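PDB 3S9V: abietadiene synthase, chloroplastic from Abies grandis, which belongs to the terpene synthases, large and mainly helical enzymes, and contains the N-terminal and metal-binding domains that mark the family. Local coordinates for residues S662-D665 with R669-Q672; G675-L680 with E749-M754; I329-G334 with E733-K738; S513-F516 with K522-E525. All blocks are in the same frame, centred on the assembly; numbering follows the deposited sequence.

How the contacts relate
Contacts 1, 2 and 4 lie in the metal-binding part of the fold, and contact 3 ties that part to the N-terminal terpene synthase domain. Contacts 1 and 2 follow each other on helix 669-693, their centres about 14 Å apart. Contact 4 comes earlier in the chain, about 17 Å from contact 2 between centres, and touches it where Phe514 packs on Glu749. Contact 3 spans almost 400 residues and encloses contacts 1 and 4 in sequence; its Glu733 packs against Phe670 of contact 1. The segments of contacts 2 and 3 alternate along the chain. Helix 669-693 thus joins contacts 1 and 2, helix 712-736 adds contact 3, and helix 741-757 adds contact 4.

Contact 1: S662-D665 with R669-Q672; sequences SKID and RFLQ
A local, buried packing contact joins the loop after helix 658-661 to the first turn of helix 669-693: Leu671 rests its side chain on the backbone carbonyls of Ile664 and Asp665. Its CD1 lies 3.3 Å from Ile664 O, and its CB comes to 3.4 Å from Asp665 O, making this a packing of aliphatic carbon on peptide oxygen. With CG anti to the backbone nitrogen (chi1 -162°), the isobutyl group reaches over the loop and continues to Val645 and Leu646 of helix 641-648. Ser668 ties the same corner together: its OG is hydrogen-bonded to Asp665 O and to Leu671 N, which joins the loop carbonyl to an amide of the opening helical turn. Further along, that helix runs on into the NDxxTxxxE sequence that terpene synthases use as their second metal-binding signature. One residue before Leu671, the ring of Phe670 turns its edge to Lys663 O, which lies 4.1 Å from Phe670 CB. Ile664 CG2 meets Phe670 CD2 obliquely at 4.4 Å, a loose apolar touch. The phenyl group also packs on Leu730 and Glu733 of helix 712-736 and Val747 of helix 741-757. Lys663 NZ forms a salt bridge with Glu659 of the preceding helix 658-661, and Asp665 OD1 accepts a hydrogen bond from the amide N of Glu667.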
# COMPACT_ATOMS: atom_id res chain seq x y z
N SER A 662 -19.65 1.35 -24.29
CA SER A 662 -20.43 2.51 -23.83
C SER A 662 -20.01 2.99 -22.44
O SER A 662 -20.31 4.11 -22.06
CB SER A 662 -21.93 2.17 -23.82
OG SER A 662 -22.22 1.25 -22.78
N LYS A 663 -19.31 2.14 -21.70
CA LYS A 663 -18.85 2.50 -20.36
C LYS A 663 -17.47 3.17 -20.36
O LYS A 663 -17.01 3.65 -19.32
CB LYS A 663 -18.83 1.27 -19.46
CG LYS A 663 -20.22 0.72 -19.15
CD LYS A 663 -20.15 -0.51 -18.26
CE LYS A 663 -21.54 -0.93 -17.80
NZ LYS A 663 -22.43 -1.28 -18.94
N ILE A 664 -16.81 3.21 -21.51
CA ILE A 664 -15.49 3.82 -21.59
C ILE A 664 -15.29 4.67 -22.84
O ILE A 664 -14.17 5.11 -23.12
CB ILE A 664 -14.38 2.75 -21.57
CG1 ILE A 664 -14.50 1.86 -22.81
CG2 ILE A 664 -14.46 1.93 -20.29
CD1 ILE A 664 -13.31 0.96 -23.06
N ASP A 665 -16.37 4.90 -23.58
CA ASP A 665 -16.27 5.69 -24.81
C ASP A 665 -16.21 7.19 -24.52
O ASP A 665 -16.20 7.61 -23.37
CB ASP A 665 -17.43 5.37 -25.77
CG ASP A 665 -18.79 5.80 -25.23
OD1 ASP A 665 -18.86 6.80 -24.48
OD2 ASP A 665 -19.80 5.13 -25.57
N ARG A 669 -18.44 9.49 -18.52
CA ARG A 669 -17.83 10.41 -17.56
C ARG A 669 -16.43 9.90 -17.21
O ARG A 669 -15.51 10.69 -17.01
CB ARG A 669 -18.69 10.47 -16.29
CG ARG A 669 -18.13 11.32 -15.16
CD ARG A 669 -18.09 12.80 -15.53
NE ARG A 669 -17.68 13.63 -14.40
CZ ARG A 669 -17.37 14.92 -14.49
NH1 ARG A 669 -17.43 15.54 -15.66
NH2 ARG A 669 -16.99 15.60 -13.41
N PHE A 670 -16.29 8.58 -17.17
CA PHE A 670 -15.02 7.93 -16.83
C PHE A 670 -13.89 8.37 -17.76
O PHE A 670 -12.87 8.91 -17.30
CB PHE A 670 -15.22 6.41 -16.88
CG PHE A 670 -14.11 5.62 -16.24
CD1 PHE A 670 -13.30 6.18 -15.26
CD2 PHE A 670 -13.90 4.29 -16.60
CE1 PHE A 670 -12.30 5.43 -14.64
CE2 PHE A 670 -12.90 3.53 -15.99
CZ PHE A 670 -12.10 4.10 -15.01
N LEU A 671 -14.06 8.17 -19.06
CA LEU A 671 -13.04 8.56 -20.03
C LEU A 671 -12.85 10.08 -20.06
O LEU A 671 -11.73 10.56 -20.26
CB LEU A 671 -13.43 8.07 -21.43
CG LEU A 671 -12.28 8.01 -22.44
CD1 LEU A 671 -11.48 6.72 -22.22
CD2 LEU A 671 -12.83 8.04 -23.86
N GLN A 672 -13.93 10.83 -19.88
CA GLN A 672 -13.86 12.28 -19.89
C GLN A 672 -12.98 12.81 -18.76
O GLN A 672 -12.17 13.72 -18.97
CB GLN A 672 -15.27 12.88 -19.80
CG GLN A 672 -16.15 12.52 -21.00
CD GLN A 672 -17.59 13.00 -20.86
OE1 GLN A 672 -18.11 13.16 -19.76
NE2 GLN A 672 -18.25 13.21 -22.00

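Contact 2: G675-L680 with E749-M754; sequences GLTGRL and ETARIM
Gly678 and Met754 bring helices 669-693 and 741-757 closest together within these segments, with their CA atoms 5.6 Å apart. Gly678, having no side chain, is consistent with this close approach, and Met754 CB comes to 4.1 Å from Gly678 CA. Bent at both chi2 and chi3 (-65° and -75°), the methionine chain turns at SD so that its CE methyl returns to Gly678 O, 3.7 Å away. One turn earlier on helix 741-757, the methyl of Ala751 faces the hydroxyl of Thr677, CB to OG1 3.7 Å. That hydroxyl is also hydrogen-bonded to Met674 O within its own helix. A water bridges the two helices beside it, 3.0 Å from Thr677 OG1 and donating to Ala751 O over 2.9 Å. Facing away from this interface, Arg752 NH1 bonds Glu749 OE2 at 2.7 Å on the syn lone pair, almost exactly in the guanidinium plane. A cation-pi contact with Trp425 and a bond from NH2 to the carbonyl of the same tryptophan add to the fixing of this arginine. Across the helix pair itself the chemistry is that of small residues: glycine, alanine and threonine allow close packing, methionine covers the glycine, and a water between buried residues adds a polar link from side-chain hydroxyl to main-chain carbonyl.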
# COMPACT_ATOMS: atom_id res chain seq x y z
N GLY A 675 -9.27 12.21 -19.48
CA GLY A 675 -8.78 13.24 -20.39
C GLY A 675 -8.63 14.58 -19.69
O GLY A 675 -7.64 15.28 -19.90
N LEU A 676 -9.60 14.93 -18.86
CA LEU A 676 -9.55 16.20 -18.14
C LEU A 676 -8.33 16.27 -17.23
O LEU A 676 -7.56 17.22 -17.31
CB LEU A 676 -10.83 16.42 -17.31
CG LEU A 676 -10.89 17.70 -16.45
CD1 LEU A 676 -10.73 18.91 -17.35
CD2 LEU A 676 -12.23 17.77 -15.68
N THR A 677 -8.14 15.27 -16.37
CA THR A 677 -6.99 15.30 -15.47
C THR A 677 -5.65 15.31 -16.22
O THR A 677 -4.70 15.97 -15.80
CB THR A 677 -6.98 14.11 -14.48
OG1 THR A 677 -6.88 12.87 -15.20
CG2 THR A 677 -8.24 14.12 -13.63
N GLY A 678 -5.58 14.58 -17.33
CA GLY A 678 -4.34 14.54 -18.09
C GLY A 678 -4.04 15.91 -18.66
O GLY A 678 -2.91 16.41 -18.56
N ARG A 679 -5.05 16.54 -19.24
CA ARG A 679 -4.89 17.86 -19.81
C ARG A 679 -4.41 18.89 -18.78
O ARG A 679 -3.49 19.66 -19.05
CB ARG A 679 -6.21 18.37 -20.37
CG ARG A 679 -6.11 19.77 -20.96
CD ARG A 679 -5.63 19.66 -22.38
NE ARG A 679 -4.28 20.14 -22.59
CZ ARG A 679 -3.56 19.89 -23.68
NH1 ARG A 679 -2.33 20.37 -23.78
NH2 ARG A 679 -4.06 19.15 -24.66
N LEU A 680 -5.07 18.93 -17.63
CA LEU A 680 -4.72 19.90 -16.60
C LEU A 680 -3.33 19.73 -15.99
O LEU A 680 -2.63 20.73 -15.76
CB LEU A 680 -5.77 19.88 -15.48
CG LEU A 680 -7.21 20.22 -15.89
CD1 LEU A 680 -8.10 20.30 -14.65
CD2 LEU A 680 -7.24 21.54 -16.62
N GLU A 749 -5.03 4.01 -15.24
CA GLU A 749 -3.57 4.01 -15.29
C GLU A 749 -3.04 5.03 -16.29
O GLU A 749 -1.97 5.61 -16.09
CB GLU A 749 -3.05 2.63 -15.66
CG GLU A 749 -3.37 1.54 -14.65
CD GLU A 749 -2.84 1.85 -13.26
OE1 GLU A 749 -1.71 2.36 -13.16
OE2 GLU A 749 -3.55 1.57 -12.28
N THR A 750 -3.79 5.25 -17.37
CA THR A 750 -3.37 6.22 -18.36
C THR A 750 -3.37 7.60 -17.69
O THR A 750 -2.46 8.40 -17.91
CB THR A 750 -4.28 6.19 -19.61
OG1 THR A 750 -4.05 4.97 -20.34
CG2 THR A 750 -3.98 7.36 -20.52
N ALA A 751 -4.37 7.89 -16.85
CA ALA A 751 -4.41 9.17 -16.15
C ALA A 751 -3.21 9.27 -15.19
O ALA A 751 -2.56 10.31 -15.10
CB ALA A 751 -5.73 9.33 -15.36
N ARG A 752 -2.90 8.17 -14.51
CA ARG A 752 -1.78 8.14 -13.57
C ARG A 752 -0.45 8.42 -14.25
O ARG A 752 0.37 9.18 -13.74
CB ARG A 752 -1.70 6.80 -12.86
CG ARG A 752 -2.96 6.44 -12.10
CD ARG A 752 -2.89 5.03 -11.55
NE ARG A 752 -2.37 4.99 -10.20
CZ ARG A 752 -2.27 3.88 -9.48
NH1 ARG A 752 -2.64 2.72 -10.00
NH2 ARG A 752 -1.82 3.93 -8.23
N ILE A 753 -0.23 7.79 -15.40
CA ILE A 753 1.00 7.99 -16.14
C ILE A 753 1.23 9.48 -16.36
O ILE A 753 2.36 9.95 -16.26
CB ILE A 753 0.97 7.25 -17.51
CG1 ILE A 753 1.41 5.80 -17.31
CG2 ILE A 753 1.89 7.91 -18.51
CD1 ILE A 753 2.84 5.67 -16.78
N MET A 754 0.17 10.23 -16.64
CA MET A 754 0.29 11.67 -16.85
C MET A 754 0.61 12.39 -15.53
O MET A 754 1.41 13.33 -15.50
CB MET A 754 -0.99 12.23 -17.47
CG MET A 754 -1.25 11.79 -18.91
SD MET A 754 -0.03 12.38 -20.12
CE MET A 754 -0.54 14.10 -20.27
O HOH W 1 -3.92 12.87 -15.20

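Contact 3: I329-G334 with E733-K738; sequences ILRLHG and EFVNNK
Val735 has CG1 anti to its nitrogen (chi1 172°) and CG2 on the side of that nitrogen, and this fork sets its two methyls on neighbouring residues of the segment 329-334. CG1 reaches the main chain, 3.4 Å from Arg331 O, while CG2 touches Leu332 CD2 at 4.2 Å, the two side chains crossing at about a right angle. Leu332 carries the packing further onto Val375 and Trp425. Two helix ends meet here, those of 320-332 and 712-736, so the contact joins the N-terminal terpene synthase domain to the C-terminal helical bundle. The first helix closes in a Schellman motif: Gly334, at a phi of 84°, turns the chain while its N bonds Arg331 O at 3.1 Å and Tyr335 N returns to Leu330 O. Arg331 O therefore both takes part in the helix termination and receives the CG1 methyl of Val735. The guanidinium of Arg331 is engaged by Glu380 in a salt bridge and by Phe377 in a cation-pi contact. At the end of helix 712-736, Asn737 ND2 donates to Glu733 OE1 over 2.7 Å, striking the carboxylate from above its plane.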
# COMPACT_ATOMS: atom_id res chain seq x y z
N ILE A 329 -7.83 -1.61 1.17
CA ILE A 329 -7.89 -2.87 0.43
C ILE A 329 -9.31 -3.36 0.15
O ILE A 329 -9.58 -3.84 -0.95
CB ILE A 329 -7.10 -3.97 1.15
CG1 ILE A 329 -5.62 -3.57 1.19
CG2 ILE A 329 -7.28 -5.30 0.42
CD1 ILE A 329 -4.72 -4.55 1.93
N LEU A 330 -10.21 -3.25 1.12
CA LEU A 330 -11.59 -3.68 0.91
C LEU A 330 -12.26 -2.75 -0.09
O LEU A 330 -13.07 -3.18 -0.92
CB LEU A 330 -12.38 -3.67 2.23
CG LEU A 330 -11.99 -4.77 3.23
CD1 LEU A 330 -12.75 -4.59 4.53
CD2 LEU A 330 -12.31 -6.14 2.63
N ARG A 331 -11.91 -1.46 -0.03
CA ARG A 331 -12.48 -0.50 -0.95
C ARG A 331 -12.00 -0.80 -2.37
O ARG A 331 -12.81 -0.86 -3.30
CB ARG A 331 -12.08 0.92 -0.58
CG ARG A 331 -12.25 1.91 -1.72
CD ARG A 331 -12.24 3.34 -1.23
NE ARG A 331 -13.48 3.65 -0.52
CZ ARG A 331 -13.77 4.83 -0.01
NH1 ARG A 331 -14.93 5.02 0.61
NH2 ARG A 331 -12.90 5.83 -0.10
N LEU A 332 -10.70 -0.98 -2.54
CA LEU A 332 -10.18 -1.25 -3.87
C LEU A 332 -10.73 -2.54 -4.45
O LEU A 332 -10.85 -2.67 -5.67
CB LEU A 332 -8.65 -1.28 -3.87
CG LEU A 332 -7.97 0.08 -3.67
CD1 LEU A 332 -6.47 -0.08 -3.54
CD2 LEU A 332 -8.31 1.00 -4.84
N HIS A 333 -11.10 -3.49 -3.60
CA HIS A 333 -11.63 -4.75 -4.11
C HIS A 333 -13.15 -4.81 -4.25
O HIS A 333 -13.72 -5.90 -4.36
CB HIS A 333 -11.13 -5.91 -3.26
CG HIS A 333 -9.69 -6.25 -3.51
ND1 HIS A 333 -9.31 -7.32 -4.28
CD2 HIS A 333 -8.55 -5.61 -3.15
CE1 HIS A 333 -7.99 -7.33 -4.39
NE2 HIS A 333 -7.51 -6.31 -3.71
N GLY A 334 -13.80 -3.65 -4.23
CA GLY A 334 -15.25 -3.58 -4.42
C GLY A 334 -16.20 -3.80 -3.25
O GLY A 334 -17.40 -3.93 -3.46
N GLU A 733 -15.03 6.45 -9.84
CA GLU A 733 -15.39 5.76 -11.08
C GLU A 733 -14.60 4.46 -11.19
O GLU A 733 -15.17 3.39 -11.42
CB GLU A 733 -15.10 6.64 -12.30
CG GLU A 733 -15.85 7.95 -12.33
CD GLU A 733 -17.34 7.77 -12.43
OE1 GLU A 733 -17.80 7.08 -13.37
OE2 GLU A 733 -18.06 8.31 -11.56
N PHE A 734 -13.29 4.56 -11.00
CA PHE A 734 -12.40 3.41 -11.08
C PHE A 734 -12.83 2.31 -10.13
O PHE A 734 -12.76 1.12 -10.46
CB PHE A 734 -10.97 3.84 -10.75
CG PHE A 734 -10.00 2.69 -10.65
CD1 PHE A 734 -9.65 1.94 -11.77
CD2 PHE A 734 -9.41 2.36 -9.43
CE1 PHE A 734 -8.74 0.88 -11.69
CE2 PHE A 734 -8.50 1.30 -9.33
CZ PHE A 734 -8.16 0.56 -10.46
N VAL A 735 -13.28 2.70 -8.95
CA VAL A 735 -13.69 1.72 -7.95
C VAL A 735 -15.12 1.23 -8.06
O VAL A 735 -15.36 0.03 -8.01
CB VAL A 735 -13.48 2.27 -6.52
CG1 VAL A 735 -14.09 1.32 -5.50
CG2 VAL A 735 -11.99 2.43 -6.24
N ASN A 736 -16.08 2.13 -8.22
CA ASN A 736 -17.48 1.72 -8.26
C ASN A 736 -18.13 1.30 -9.58
O ASN A 736 -19.12 0.56 -9.57
CB ASN A 736 -18.35 2.79 -7.59
CG ASN A 736 -18.02 2.97 -6.11
OD1 ASN A 736 -17.43 2.09 -5.49
ND2 ASN A 736 -18.41 4.11 -5.55
N ASN A 737 -17.58 1.73 -10.71
CA ASN A 737 -18.18 1.35 -11.99
C ASN A 737 -18.04 -0.14 -12.27
O ASN A 737 -16.96 -0.71 -12.13
CB ASN A 737 -17.57 2.16 -13.14
CG ASN A 737 -17.87 3.65 -13.04
OD1 ASN A 737 -18.74 4.07 -12.28
ND2 ASN A 737 -17.15 4.45 -13.82
N LYS A 738 -19.15 -0.76 -12.67
CA LYS A 738 -19.17 -2.19 -12.97
C LYS A 738 -18.67 -2.40 -14.39
O LYS A 738 -19.45 -2.56 -15.33
CB LYS A 738 -20.60 -2.73 -12.82
CG LYS A 738 -21.16 -2.52 -11.43
CD LYS A 738 -22.62 -2.96 -11.32
CE LYS A 738 -23.17 -2.67 -9.93
NZ LYS A 738 -24.60 -3.06 -9.80

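Contact 4: S513-F516 with K522-E525; sequences SFIF and KCRE
The turn between helices 504-514 and 521-541 in the metal-binding domain is bridged by Arg524, which bonds the carbonyl of Ile515. Arg524 NH1 donates to Ile515 O over 2.8 Å, the N-H...O angle being 146°, with the oxygen only 9° out of the guanidinium plane. Phe516 O lies instead over a face of the same group, 3.2 Å from NH1, at an angle too poor for a hydrogen bond; this oxygen is bonded to His478 NE2. A kink at chi3 (-76°) swings the guanidinium round to the loop, and the aliphatic part of the chain follows the same Ile515 carbonyl, Arg524 CG standing 3.5 Å from Ile515 O. The Ile515 and Arg524 side chains run antiparallel to one another, and Ile515 CD1 packs on Cys523 SG at 3.7 Å and on Arg524 CG at 4.1 Å. The cationic group has further holds, NE in a salt bridge with Glu481 of helix 461-491 and NH1 on Glu517 O. On the helix surface beyond, Lys522 NZ pairs with Glu525 OE1 at 2.9 Å and, outside the segment, with Glu589. Gathering loop carbonyls and one carboxylate, the buried Arg524 ties the first turn of helix 521-541 to the preceding loop and to helix 461-491; the far end of helix 521-541 runs into the aspartate-rich DDxxD sequence characteristic of the class I terpene synthase fold.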
# COMPACT_ATOMS: atom_id res chain seq x y z
N SER A 513 4.53 -0.08 -17.61
CA SER A 513 4.52 0.17 -16.18
C SER A 513 3.23 -0.25 -15.48
O SER A 513 3.25 -0.48 -14.26
CB SER A 513 4.76 1.66 -15.91
OG SER A 513 3.57 2.40 -16.09
N PHE A 514 2.12 -0.37 -16.21
CA PHE A 514 0.86 -0.77 -15.57
C PHE A 514 0.17 -2.02 -16.09
O PHE A 514 -0.39 -2.77 -15.30
CB PHE A 514 -0.12 0.42 -15.51
CG PHE A 514 -0.59 0.92 -16.85
CD1 PHE A 514 -1.64 0.30 -17.52
CD2 PHE A 514 -0.01 2.05 -17.44
CE1 PHE A 514 -2.11 0.78 -18.76
CE2 PHE A 514 -0.46 2.54 -18.67
CZ PHE A 514 -1.51 1.90 -19.33
N ILE A 515 0.18 -2.27 -17.40
CA ILE A 515 -0.43 -3.50 -17.94
C ILE A 515 0.73 -4.35 -18.42
O ILE A 515 0.89 -4.62 -19.61
CB ILE A 515 -1.41 -3.23 -19.12
CG1 ILE A 515 -0.77 -2.33 -20.17
CG2 ILE A 515 -2.71 -2.64 -18.59
CD1 ILE A 515 -1.54 -2.27 -21.49
N PHE A 516 1.52 -4.77 -17.45
CA PHE A 516 2.73 -5.55 -17.63
C PHE A 516 2.62 -7.04 -17.92
O PHE A 516 3.55 -7.63 -18.47
CB PHE A 516 3.58 -5.36 -16.38
CG PHE A 516 2.86 -5.76 -15.12
CD1 PHE A 516 2.94 -7.06 -14.63
CD2 PHE A 516 2.06 -4.84 -14.43
CE1 PHE A 516 2.25 -7.43 -13.49
CE2 PHE A 516 1.36 -5.21 -13.29
CZ PHE A 516 1.45 -6.51 -12.82
N LYS A 522 0.16 -7.66 -26.89
CA LYS A 522 -0.45 -7.03 -28.05
C LYS A 522 -1.05 -5.67 -27.70
O LYS A 522 -0.92 -4.72 -28.46
CB LYS A 522 -1.53 -7.92 -28.65
CG LYS A 522 -1.89 -7.56 -30.08
CD LYS A 522 -0.67 -7.71 -30.96
CE LYS A 522 -0.92 -7.22 -32.37
NZ LYS A 522 0.32 -7.31 -33.21
N CYS A 523 -1.70 -5.60 -26.54
CA CYS A 523 -2.30 -4.35 -26.09
C CYS A 523 -1.19 -3.33 -25.87
O CYS A 523 -1.35 -2.15 -26.17
CB CYS A 523 -3.09 -4.56 -24.79
SG CYS A 523 -4.00 -3.10 -24.19
N ARG A 524 -0.05 -3.78 -25.34
CA ARG A 524 1.08 -2.89 -25.10
C ARG A 524 1.63 -2.33 -26.41
O ARG A 524 1.97 -1.13 -26.51
CB ARG A 524 2.21 -3.64 -24.38
CG ARG A 524 1.98 -3.88 -22.90
CD ARG A 524 3.30 -4.25 -22.23
NE ARG A 524 3.70 -5.62 -22.52
CZ ARG A 524 3.13 -6.70 -21.99
NH1 ARG A 524 2.12 -6.56 -21.13
NH2 ARG A 524 3.57 -7.91 -22.30
N GLU A 525 1.70 -3.19 -27.42
CA GLU A 525 2.22 -2.81 -28.73
C GLU A 525 1.33 -1.74 -29.35
O GLU A 525 1.81 -0.67 -29.74
CB GLU A 525 2.28 -4.03 -29.65
CG GLU A 525 2.83 -3.76 -31.05
CD GLU A 525 2.39 -4.81 -32.06
OE1 GLU A 525 2.54 -6.01 -31.78
OE2 GLU A 525 1.89 -4.42 -33.14